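Local coordinates for protein beta-1,4-galactanase (Humicola insolens, PDB 1HJQ) that hydrolyses the beta-1,4-galactosidic linkages of type I arabinogalactans as a family 53 glycoside hydrolase, at residues A[264-269]-A[273-278]; A[183-188]-A[230-235]; A[41-46]-A[292-297]. One frame throughout, in Å; residues are numbered along the deposited sequence.

Interaction 1: A[264-269]-A[273-278]; sequences RNVPFS and QTQYIQ
Two amides, those of Gln-275 and Asn-265, are the flat groups of this contact, and their planes are turned 36° against each other. On one side of the Gln-275 amide plane lie both Val-266 and Pro-267. Val-266 CG2 approaches the nitrogen end, 3.2 Å from Gln-275 NE2, while Pro-267 CD sits more loosely by the oxygen end. Asn-265 comes beside the same nitrogen, with its OD1 3.8 Å from Gln-275 NE2, a separation that is proximity and no bond; the ND2 of Asn-265 is instead spent on Asp-262 O. Gln-275 reaches these residues because CG stands anti to the backbone N (chi1 -163°) and the chain beyond is extended, carrying the amide away from the helix and across the preceding loop. Val-266 meets it from the opposite direction and also rests on Trp-248.

At the other end the evidence is a backbone bond: Gln-273 N donates to Ser-269 O over 2.9 Å with an N-H...O angle of 154°. Gln-273 CG packs beside that oxygen, 3.5 Å from Ser-269 O, and its amide bonds to Trp-248 O, Thr-314 O and Ser-325 OG. Ser-269 OG meanwhile accepts from Gly-272 N, three residues on. A residue just ahead of the first turn whose side chain receives a backbone N-H defines a serine N-cap, here starting helix 270-286 on the outside of the TIM barrel.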
loop_
_atom_site.group_PDB
_atom_site.type_symbol
_atom_site.label_atom_id
_atom_site.label_comp_id
_atom_site.label_asym_id
_atom_site.label_seq_id
_atom_site.Cartn_x
_atom_site.Cartn_y
_atom_site.Cartn_z
ATOM N N ARG A 264 -9.024 -21.388 -6.896
ATOM C CA ARG A 264 -9.695 -22.349 -6.025
ATOM C C ARG A 264 -8.935 -23.669 -5.928
ATOM O O ARG A 264 -9.343 -24.581 -5.213
ATOM C CB ARG A 264 -11.117 -22.598 -6.528
ATOM C CG ARG A 264 -11.968 -21.341 -6.510
ATOM C CD ARG A 264 -13.350 -21.551 -7.108
ATOM N NE ARG A 264 -14.091 -20.291 -7.158
ATOM C CZ ARG A 264 -15.303 -20.146 -7.683
ATOM N NH1 ARG A 264 -15.928 -21.191 -8.211
ATOM N NH2 ARG A 264 -15.888 -18.954 -7.682
ATOM N N ASN A 265 -7.826 -23.758 -6.649
ATOM C CA ASN A 265 -6.990 -24.955 -6.651
ATOM C C ASN A 265 -5.782 -24.719 -5.761
ATOM O O ASN A 265 -5.115 -25.662 -5.345
ATOM C CB ASN A 265 -6.517 -25.248 -8.071
ATOM C CG ASN A 265 -5.940 -24.014 -8.753
ATOM O OD1 ASN A 265 -4.721 -23.893 -8.936
ATOM N ND2 ASN A 265 -6.818 -23.080 -9.120
ATOM N N VAL A 266 -5.505 -23.448 -5.486
ATOM C CA VAL A 266 -4.378 -23.058 -4.652
ATOM C C VAL A 266 -4.717 -23.338 -3.194
ATOM O O VAL A 266 -5.732 -22.874 -2.679
ATOM C CB VAL A 266 -4.048 -21.562 -4.836
ATOM C CG1 VAL A 266 -2.854 -21.177 -3.968
ATOM C CG2 VAL A 266 -3.761 -21.274 -6.311
ATOM N N PRO A 267 -3.866 -24.115 -2.513
ATOM C CA PRO A 267 -4.060 -24.479 -1.108
ATOM C C PRO A 267 -3.790 -23.366 -0.111
ATOM O O PRO A 267 -3.032 -22.435 -0.390
ATOM C CB PRO A 267 -3.084 -25.636 -0.928
ATOM C CG PRO A 267 -1.952 -25.238 -1.823
ATOM C CD PRO A 267 -2.670 -24.779 -3.065
ATOM N N PHE A 268 -4.424 -23.460 1.055
ATOM C CA PHE A 268 -4.193 -22.480 2.101
ATOM C C PHE A 268 -3.014 -23.037 2.871
ATOM O O PHE A 268 -3.177 -23.879 3.759
ATOM C CB PHE A 268 -5.412 -22.336 3.015
ATOM C CG PHE A 268 -6.634 -21.838 2.308
ATOM C CD1 PHE A 268 -6.543 -20.782 1.397
ATOM C CD2 PHE A 268 -7.874 -22.433 2.528
ATOM C CE1 PHE A 268 -7.664 -20.329 0.713
ATOM C CE2 PHE A 268 -9.010 -21.988 1.848
ATOM C CZ PHE A 268 -8.903 -20.933 0.936
ATOM N N SER A 269 -1.823 -22.583 2.493
ATOM C CA SER A 269 -0.589 -23.034 3.110
ATOM C C SER A 269 0.560 -22.198 2.584
ATOM O O SER A 269 0.400 -21.427 1.636
ATOM C CB SER A 269 -0.328 -24.498 2.762
ATOM O OG SER A 269 -0.034 -24.644 1.379
ATOM N N GLN A 273 0.692 -19.728 -0.682
ATOM C CA GLN A 273 1.024 -18.313 -0.668
ATOM C C GLN A 273 2.056 -18.040 -1.753
ATOM O O GLN A 273 1.935 -17.074 -2.503
ATOM C CB GLN A 273 1.589 -17.896 0.693
ATOM C CG GLN A 273 0.590 -17.949 1.841
ATOM C CD GLN A 273 1.161 -17.387 3.129
ATOM O OE1 GLN A 273 2.204 -17.830 3.600
ATOM N NE2 GLN A 273 0.477 -16.408 3.705
ATOM N N THR A 274 3.069 -18.900 -1.832
ATOM C CA THR A 274 4.134 -18.762 -2.815
ATOM C C THR A 274 3.521 -18.742 -4.202
ATOM O O THR A 274 3.745 -17.829 -4.993
ATOM C CB THR A 274 5.128 -19.941 -2.717
ATOM O OG1 THR A 274 5.638 -20.017 -1.379
ATOM C CG2 THR A 274 6.299 -19.747 -3.678
ATOM N N GLN A 275 2.726 -19.768 -4.471
ATOM C CA GLN A 275 2.045 -19.929 -5.744
ATOM C C GLN A 275 1.231 -18.681 -6.098
ATOM O O GLN A 275 1.351 -18.144 -7.201
ATOM C CB GLN A 275 1.128 -21.144 -5.644
ATOM C CG GLN A 275 0.638 -21.717 -6.948
ATOM C CD GLN A 275 -0.177 -22.976 -6.719
ATOM O OE1 GLN A 275 0.206 -23.844 -5.920
ATOM N NE2 GLN A 275 -1.305 -23.091 -7.417
ATOM N N TYR A 276 0.413 -18.216 -5.154
ATOM C CA TYR A 276 -0.426 -17.046 -5.386
ATOM C C TYR A 276 0.372 -15.761 -5.584
ATOM O O TYR A 276 0.133 -15.014 -6.531
ATOM C CB TYR A 276 -1.409 -16.845 -4.226
ATOM C CG TYR A 276 -2.362 -15.683 -4.432
ATOM C CD1 TYR A 276 -3.512 -15.816 -5.220
ATOM C CD2 TYR A 276 -2.115 -14.448 -3.837
ATOM C CE1 TYR A 276 -4.396 -14.744 -5.402
ATOM C CE2 TYR A 276 -2.982 -13.374 -4.013
ATOM C CZ TYR A 276 -4.120 -13.524 -4.791
ATOM O OH TYR A 276 -4.979 -12.453 -4.929
ATOM N N ILE A 277 1.305 -15.498 -4.679
ATOM C CA ILE A 277 2.112 -14.292 -4.769
ATOM C C ILE A 277 2.879 -14.271 -6.076
ATOM O O ILE A 277 3.060 -13.221 -6.682
ATOM C CB ILE A 277 3.102 -14.192 -3.588
ATOM C CG1 ILE A 277 2.320 -14.074 -2.277
ATOM C CG2 ILE A 277 4.022 -12.985 -3.772
ATOM C CD1 ILE A 277 3.183 -14.125 -1.040
ATOM N N GLN A 278 3.314 -15.440 -6.520
ATOM C CA GLN A 278 4.063 -15.534 -7.761
ATOM C C GLN A 278 3.163 -15.311 -8.975
ATOM O O GLN A 278 3.569 -14.662 -9.937
ATOM C CB GLN A 278 4.768 -16.893 -7.840
ATOM C CG GLN A 278 5.698 -17.064 -9.033
ATOM C CD GLN A 278 6.989 -17.786 -8.669
ATOM O OE1 GLN A 278 6.975 -18.805 -7.960
ATOM N NE2 GLN A 278 8.116 -17.265 -9.160
#

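Interaction 2: A[183-188]-A[230-235]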
loop_
_atom_site.group_PDB
_atom_site.type_symbol
_atom_site.label_atom_id
_atom_site.label_comp_id
_atom_site.label_asym_id
_atom_site.label_seq_id
_atom_site.Cartn_x
_atom_site.Cartn_y
_atom_site.Cartn_z
ATOM N N TRP A 183 -8.742 -5.182 -9.870
ATOM C CA TRP A 183 -9.273 -6.137 -10.846
ATOM C C TRP A 183 -10.480 -5.548 -11.562
ATOM O O TRP A 183 -10.790 -5.934 -12.681
ATOM C CB TRP A 183 -9.684 -7.459 -10.172
ATOM C CG TRP A 183 -10.684 -7.309 -9.058
ATOM C CD1 TRP A 183 -10.412 -7.205 -7.730
ATOM C CD2 TRP A 183 -12.106 -7.179 -9.188
ATOM N NE1 TRP A 183 -11.573 -7.016 -7.018
ATOM C CE2 TRP A 183 -12.629 -6.996 -7.888
ATOM C CE3 TRP A 183 -12.991 -7.196 -10.277
ATOM C CZ2 TRP A 183 -14.001 -6.829 -7.643
ATOM C CZ3 TRP A 183 -14.360 -7.028 -10.033
ATOM C CH2 TRP A 183 -14.846 -6.847 -8.725
ATOM N N ASN A 184 -11.167 -4.618 -10.917
ATOM C CA ASN A 184 -12.338 -4.000 -11.521
ATOM C C ASN A 184 -11.943 -2.805 -12.392
ATOM O O ASN A 184 -11.724 -1.704 -11.884
ATOM C CB ASN A 184 -13.302 -3.537 -10.437
ATOM C CG ASN A 184 -14.643 -3.155 -10.998
ATOM O OD1 ASN A 184 -14.725 -2.502 -12.040
ATOM N ND2 ASN A 184 -15.707 -3.556 -10.314
ATOM N N TRP A 185 -11.873 -3.021 -13.703
ATOM C CA TRP A 185 -11.482 -1.967 -14.625
ATOM C C TRP A 185 -12.463 -0.795 -14.715
ATOM O O TRP A 185 -12.040 0.358 -14.837
ATOM C CB TRP A 185 -11.247 -2.564 -16.014
ATOM C CG TRP A 185 -11.289 -1.553 -17.127
ATOM C CD1 TRP A 185 -12.205 -1.488 -18.139
ATOM C CD2 TRP A 185 -10.409 -0.434 -17.310
ATOM N NE1 TRP A 185 -11.953 -0.398 -18.939
ATOM C CE2 TRP A 185 -10.859 0.269 -18.454
ATOM C CE3 TRP A 185 -9.286 0.045 -16.617
ATOM C CZ2 TRP A 185 -10.224 1.430 -18.922
ATOM C CZ3 TRP A 185 -8.653 1.202 -17.082
ATOM C CH2 TRP A 185 -9.126 1.880 -18.225
ATOM N N ASP A 186 -13.763 -1.079 -14.668
ATOM C CA ASP A 186 -14.752 -0.016 -14.745
ATOM C C ASP A 186 -14.544 0.963 -13.600
ATOM O O ASP A 186 -14.709 2.172 -13.781
ATOM C CB ASP A 186 -16.175 -0.574 -14.689
ATOM C CG ASP A 186 -16.499 -1.476 -15.872
ATOM O OD1 ASP A 186 -16.058 -1.160 -17.002
ATOM O OD2 ASP A 186 -17.199 -2.497 -15.667
ATOM N N THR A 187 -14.180 0.448 -12.426
ATOM C CA THR A 187 -13.939 1.312 -11.278
ATOM C C THR A 187 -12.694 2.167 -11.570
ATOM O O THR A 187 -12.737 3.388 -11.509
ATOM C CB THR A 187 -13.666 0.503 -9.992
ATOM O OG1 THR A 187 -14.697 -0.468 -9.775
ATOM C CG2 THR A 187 -13.622 1.447 -8.794
ATOM N N GLN A 188 -11.590 1.505 -11.902
ATOM C CA GLN A 188 -10.334 2.206 -12.217
ATOM C C GLN A 188 -10.502 3.276 -13.300
ATOM O O GLN A 188 -9.865 4.340 -13.246
ATOM C CB GLN A 188 -9.278 1.241 -12.713
ATOM C CG GLN A 188 -8.917 0.079 -11.764
ATOM C CD GLN A 188 -8.608 0.510 -10.333
ATOM O OE1 GLN A 188 -7.935 1.528 -10.081
ATOM N NE2 GLN A 188 -9.072 -0.294 -9.387
ATOM N N LEU A 230 -4.978 -3.671 -15.558
ATOM C CA LEU A 230 -3.673 -3.031 -15.599
ATOM C C LEU A 230 -3.325 -2.599 -17.023
ATOM O O LEU A 230 -2.897 -1.466 -17.242
ATOM C CB LEU A 230 -2.592 -3.974 -15.057
ATOM C CG LEU A 230 -2.826 -4.435 -13.619
ATOM C CD1 LEU A 230 -1.674 -5.297 -13.146
ATOM C CD2 LEU A 230 -2.988 -3.226 -12.721
ATOM N N ASN A 231 -3.512 -3.497 -17.987
ATOM C CA ASN A 231 -3.217 -3.171 -19.377
ATOM C C ASN A 231 -4.038 -1.985 -19.849
ATOM O O ASN A 231 -3.513 -1.095 -20.525
ATOM C CB ASN A 231 -3.483 -4.367 -20.285
ATOM C CG ASN A 231 -2.317 -5.338 -20.323
ATOM O OD1 ASN A 231 -1.212 -4.976 -20.737
ATOM N ND2 ASN A 231 -2.553 -6.574 -19.893
ATOM N N ASN A 232 -5.318 -1.968 -19.484
ATOM C CA ASN A 232 -6.195 -0.869 -19.871
ATOM C C ASN A 232 -5.730 0.451 -19.259
ATOM O O ASN A 232 -5.696 1.484 -19.931
ATOM C CB ASN A 232 -7.636 -1.141 -19.437
ATOM C CG ASN A 232 -8.270 -2.300 -20.182
ATOM O OD1 ASN A 232 -7.754 -2.764 -21.197
ATOM N ND2 ASN A 232 -9.407 -2.767 -19.681
ATOM N N MET A 233 -5.378 0.405 -17.978
ATOM C CA MET A 233 -4.917 1.589 -17.255
ATOM C C MET A 233 -3.640 2.133 -17.886
ATOM O O MET A 233 -3.554 3.321 -18.217
ATOM C CB MET A 233 -4.662 1.238 -15.784
ATOM C CG MET A 233 -5.909 0.822 -15.011
ATOM S SD MET A 233 -5.535 0.110 -13.381
ATOM C CE MET A 233 -4.550 1.446 -12.637
ATOM N N VAL A 234 -2.654 1.253 -18.049
ATOM C CA VAL A 234 -1.368 1.619 -18.635
ATOM C C VAL A 234 -1.499 2.223 -20.036
ATOM O O VAL A 234 -0.968 3.298 -20.308
ATOM C CB VAL A 234 -0.431 0.393 -18.703
ATOM C CG1 VAL A 234 0.830 0.746 -19.465
ATOM C CG2 VAL A 234 -0.084 -0.073 -17.293
ATOM N N SER A 235 -2.212 1.528 -20.917
ATOM C CA SER A 235 -2.409 1.991 -22.284
ATOM C C SER A 235 -3.163 3.317 -22.352
ATOM O O SER A 235 -2.980 4.103 -23.282
ATOM C CB SER A 235 -3.173 0.941 -23.092
ATOM O OG SER A 235 -3.394 1.386 -24.416
#
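Trp-185 and Gln-188 lie one turn apart on the first turn of helix 185-198, facing Asn-232 and Met-233 on helix 223-237. Two spacings fix the register: Trp-185 CA to Asn-232 CA is 7.5 Å and Gln-188 CA to Met-233 CA is 7.4 Å, which places these two pairs of residues opposite each other at this level. The first helix is started by Asn-184, whose OD1 accepts from Thr-187 N at 3.0 Å; the donor stands well out of the carbonyl plane.

The bond from CA to CB of Trp-185 points toward helix 223-237, and CG anti to the backbone N (chi1 161°) lays the indole alongside Asn-232, which covers one face of the ring. Asn-232 CB is 3.3 Å from the centroid of the Trp-185 six-membered ring and only 5° off the ring normal, a CH-pi contact, while Asn-232 ND2 lies over the five-membered ring, 3.4 Å from Trp-185 CG. Because amide and indole planes are 70° apart, the amide stands steeply on the ring and does not stack flat. Met-233 takes the indole edge, with CG 3.5 Å from Trp-185 CZ3. Its sulfur then turns to Gln-188, SD lying 3.7 Å from Gln-188 CG. The polar end of Gln-188 is held separately, NE2 bonding to Asp-180 O, and the same side chain touches Val-211.

On the barrel side, Met-233 touches Met-209 of strand 208-212, the barrel strand that runs between the two helices in sequence. Successive helices packed side by side over the strand that links them are characteristic of the outer layer of a TIM barrel.

Interaction 3: A[41-46]-A[292-297]; sequences VNMVRQ and GLFYWE
Inside the barrel of this clan GH-A enzyme, Met-43 and Arg-45 on strand 43-48 meet Phe-294 and Trp-296 on strand 290-296, with Arg-45 next to the probable nucleophile, Glu-245. Met-43 makes a Met-aromatic contact: SD is 4.8 Å from the centroid of the Phe-294 ring and 83° off its normal, which puts the sulfur at the ring edge, 3.5 Å from Phe-294 CZ. Met-43 CG follows along the same edge, 3.6 Å from Phe-294 CE2. Arg-45 CB lies more loosely near CD2 of that ring.

The strands are not hydrogen-bonded neighbours. Their short axes are 8.1 Å apart and diverge by 57°, since strand 4-8 runs between them as the barrel closes from its last strand to its first. That strand contributes Tyr-4, which touches both Met-43 and Phe-294.

Further along, the Arg-45 chain is extended from CG to NE, with CG anti to the backbone N, and delivers its guanidinium beside Trp-296. Arg-45 NH1 is 3.3 Å from Trp-296 CD1, which lies near the guanidinium plane at its edge, and the two planes are 71° apart, excluding a parallel stack. The rotation of the group is fixed by two salt bridges, NH1 to Asp-8 and NH2 to Glu-245. Glu-297 CG covers one face of the Trp-296 indole, centred over it.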
loop_
_atom_site.group_PDB
_atom_site.type_symbol
_atom_site.label_atom_id
_atom_site.label_comp_id
_atom_site.label_asym_id
_atom_site.label_seq_id
_atom_site.Cartn_x
_atom_site.Cartn_y
_atom_site.Cartn_z
ATOM N N VAL A 41 13.086 -9.230 -0.174
ATOM C CA VAL A 41 12.337 -7.978 -0.147
ATOM C C VAL A 41 13.298 -6.827 -0.409
ATOM O O VAL A 41 14.394 -6.811 0.139
ATOM C CB VAL A 41 11.662 -7.763 1.229
ATOM C CG1 VAL A 41 11.039 -6.363 1.303
ATOM C CG2 VAL A 41 10.601 -8.836 1.458
ATOM N N ASN A 42 12.904 -5.875 -1.253
ATOM C CA ASN A 42 13.778 -4.727 -1.535
ATOM C C ASN A 42 13.104 -3.396 -1.222
ATOM O O ASN A 42 13.621 -2.333 -1.566
ATOM C CB ASN A 42 14.271 -4.725 -2.999
ATOM C CG ASN A 42 13.140 -4.577 -4.020
ATOM O OD1 ASN A 42 11.993 -4.289 -3.672
ATOM N ND2 ASN A 42 13.474 -4.768 -5.298
ATOM N N MET A 43 11.953 -3.458 -0.561
ATOM C CA MET A 43 11.217 -2.247 -0.214
ATOM C C MET A 43 10.091 -2.510 0.773
ATOM O O MET A 43 9.426 -3.536 0.710
ATOM C CB MET A 43 10.635 -1.596 -1.474
ATOM C CG MET A 43 9.806 -0.345 -1.195
ATOM S SD MET A 43 9.383 0.572 -2.694
ATOM C CE MET A 43 11.008 1.223 -3.153
ATOM N N VAL A 44 9.891 -1.576 1.692
ATOM C CA VAL A 44 8.823 -1.710 2.664
ATOM C C VAL A 44 7.816 -0.578 2.474
ATOM O O VAL A 44 8.173 0.533 2.071
ATOM C CB VAL A 44 9.362 -1.682 4.115
ATOM C CG1 VAL A 44 10.169 -2.934 4.388
ATOM C CG2 VAL A 44 10.219 -0.449 4.340
ATOM N N ARG A 45 6.551 -0.882 2.744
ATOM C CA ARG A 45 5.471 0.088 2.633
ATOM C C ARG A 45 5.092 0.453 4.062
ATOM O O ARG A 45 4.940 -0.425 4.907
ATOM C CB ARG A 45 4.289 -0.550 1.902
ATOM C CG ARG A 45 3.054 0.322 1.726
ATOM C CD ARG A 45 2.035 -0.432 0.891
ATOM N NE ARG A 45 0.783 0.289 0.689
ATOM C CZ ARG A 45 -0.323 0.094 1.400
ATOM N NH1 ARG A 45 -0.348 -0.802 2.376
ATOM N NH2 ARG A 45 -1.412 0.790 1.123
ATOM N N GLN A 46 4.963 1.743 4.346
ATOM C CA GLN A 46 4.612 2.180 5.694
ATOM C C GLN A 46 3.431 3.144 5.665
ATOM O O GLN A 46 3.434 4.116 4.914
ATOM C CB GLN A 46 5.821 2.855 6.365
ATOM C CG GLN A 46 7.076 1.965 6.487
ATOM C CD GLN A 46 8.203 2.642 7.264
ATOM O OE1 GLN A 46 9.267 2.064 7.468
ATOM N NE2 GLN A 46 7.966 3.877 7.697
ATOM N N GLY A 292 5.587 -3.234 -9.653
ATOM C CA GLY A 292 5.684 -3.623 -8.257
ATOM C C GLY A 292 4.632 -4.519 -7.647
ATOM O O GLY A 292 3.536 -4.668 -8.177
ATOM N N LEU A 293 4.985 -5.125 -6.516
ATOM C CA LEU A 293 4.075 -5.995 -5.774
ATOM C C LEU A 293 4.370 -5.928 -4.273
ATOM O O LEU A 293 5.499 -6.161 -3.841
ATOM C CB LEU A 293 4.180 -7.449 -6.255
ATOM C CG LEU A 293 3.174 -8.425 -5.618
ATOM C CD1 LEU A 293 3.173 -9.728 -6.382
ATOM C CD2 LEU A 293 3.521 -8.680 -4.153
ATOM N N PHE A 294 3.354 -5.614 -3.475
ATOM C CA PHE A 294 3.543 -5.538 -2.030
ATOM C C PHE A 294 2.535 -6.366 -1.253
ATOM O O PHE A 294 1.323 -6.194 -1.406
ATOM C CB PHE A 294 3.464 -4.096 -1.537
ATOM C CG PHE A 294 4.585 -3.233 -2.007
ATOM C CD1 PHE A 294 4.553 -2.656 -3.275
ATOM C CD2 PHE A 294 5.683 -2.992 -1.182
ATOM C CE1 PHE A 294 5.603 -1.847 -3.717
ATOM C CE2 PHE A 294 6.740 -2.186 -1.610
ATOM C CZ PHE A 294 6.701 -1.611 -2.879
ATOM N N TYR A 295 3.050 -7.262 -0.416
ATOM C CA TYR A 295 2.211 -8.104 0.423
ATOM C C TYR A 295 1.895 -7.262 1.662
ATOM O O TYR A 295 2.792 -6.640 2.239
ATOM C CB TYR A 295 2.972 -9.361 0.832
ATOM C CG TYR A 295 2.073 -10.456 1.347
ATOM C CD1 TYR A 295 1.610 -11.465 0.498
ATOM C CD2 TYR A 295 1.651 -10.465 2.673
ATOM C CE1 TYR A 295 0.742 -12.455 0.964
ATOM C CE2 TYR A 295 0.790 -11.448 3.145
ATOM C CZ TYR A 295 0.337 -12.436 2.290
ATOM O OH TYR A 295 -0.534 -13.385 2.766
ATOM N N TRP A 296 0.632 -7.244 2.077
ATOM C CA TRP A 296 0.244 -6.433 3.224
ATOM C C TRP A 296 0.304 -7.118 4.586
ATOM O O TRP A 296 -0.349 -8.137 4.811
ATOM C CB TRP A 296 -1.163 -5.859 3.019
ATOM C CG TRP A 296 -1.483 -4.764 3.985
ATOM C CD1 TRP A 296 -0.887 -3.533 4.054
ATOM C CD2 TRP A 296 -2.426 -4.811 5.058
ATOM N NE1 TRP A 296 -1.399 -2.815 5.109
ATOM C CE2 TRP A 296 -2.345 -3.577 5.742
ATOM C CE3 TRP A 296 -3.333 -5.778 5.512
ATOM C CZ2 TRP A 296 -3.135 -3.285 6.858
ATOM C CZ3 TRP A 296 -4.124 -5.486 6.627
ATOM C CH2 TRP A 296 -4.015 -4.250 7.284
ATOM N N GLU A 297 1.095 -6.529 5.483
ATOM C CA GLU A 297 1.272 -6.999 6.857
ATOM C C GLU A 297 1.506 -8.493 7.027
ATOM O O GLU A 297 0.763 -9.179 7.729
ATOM C CB GLU A 297 0.076 -6.559 7.692
ATOM C CG GLU A 297 0.041 -5.056 7.927
ATOM C CD GLU A 297 1.079 -4.613 8.937
ATOM O OE1 GLU A 297 1.910 -5.451 9.348
ATOM O OE2 GLU A 297 1.065 -3.426 9.320
#

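The three contacts sample different depths of one barrel. Interaction 3 is the core: its centre is about 7 Å from that of the chain, and it joins an apolar Met-aromatic contact to an arginine whose charge is paired with acidic residues of other strands. Interaction 2, its centre about 18 Å out, is partly buried and joins two outer helices through an indole face and edge. Interaction 1, about 21 Å out, lies at the surface, and it alone has a hydrogen bond across its segments, at a helix start. Interactions 1 and 3 touch, the helix packing against the strand that follows it: Ile-277 CD1 is 3.5 Å from Tyr-295 CD1. Interaction 2 touches neither, its nearest atoms being about 7 Å from interaction 3.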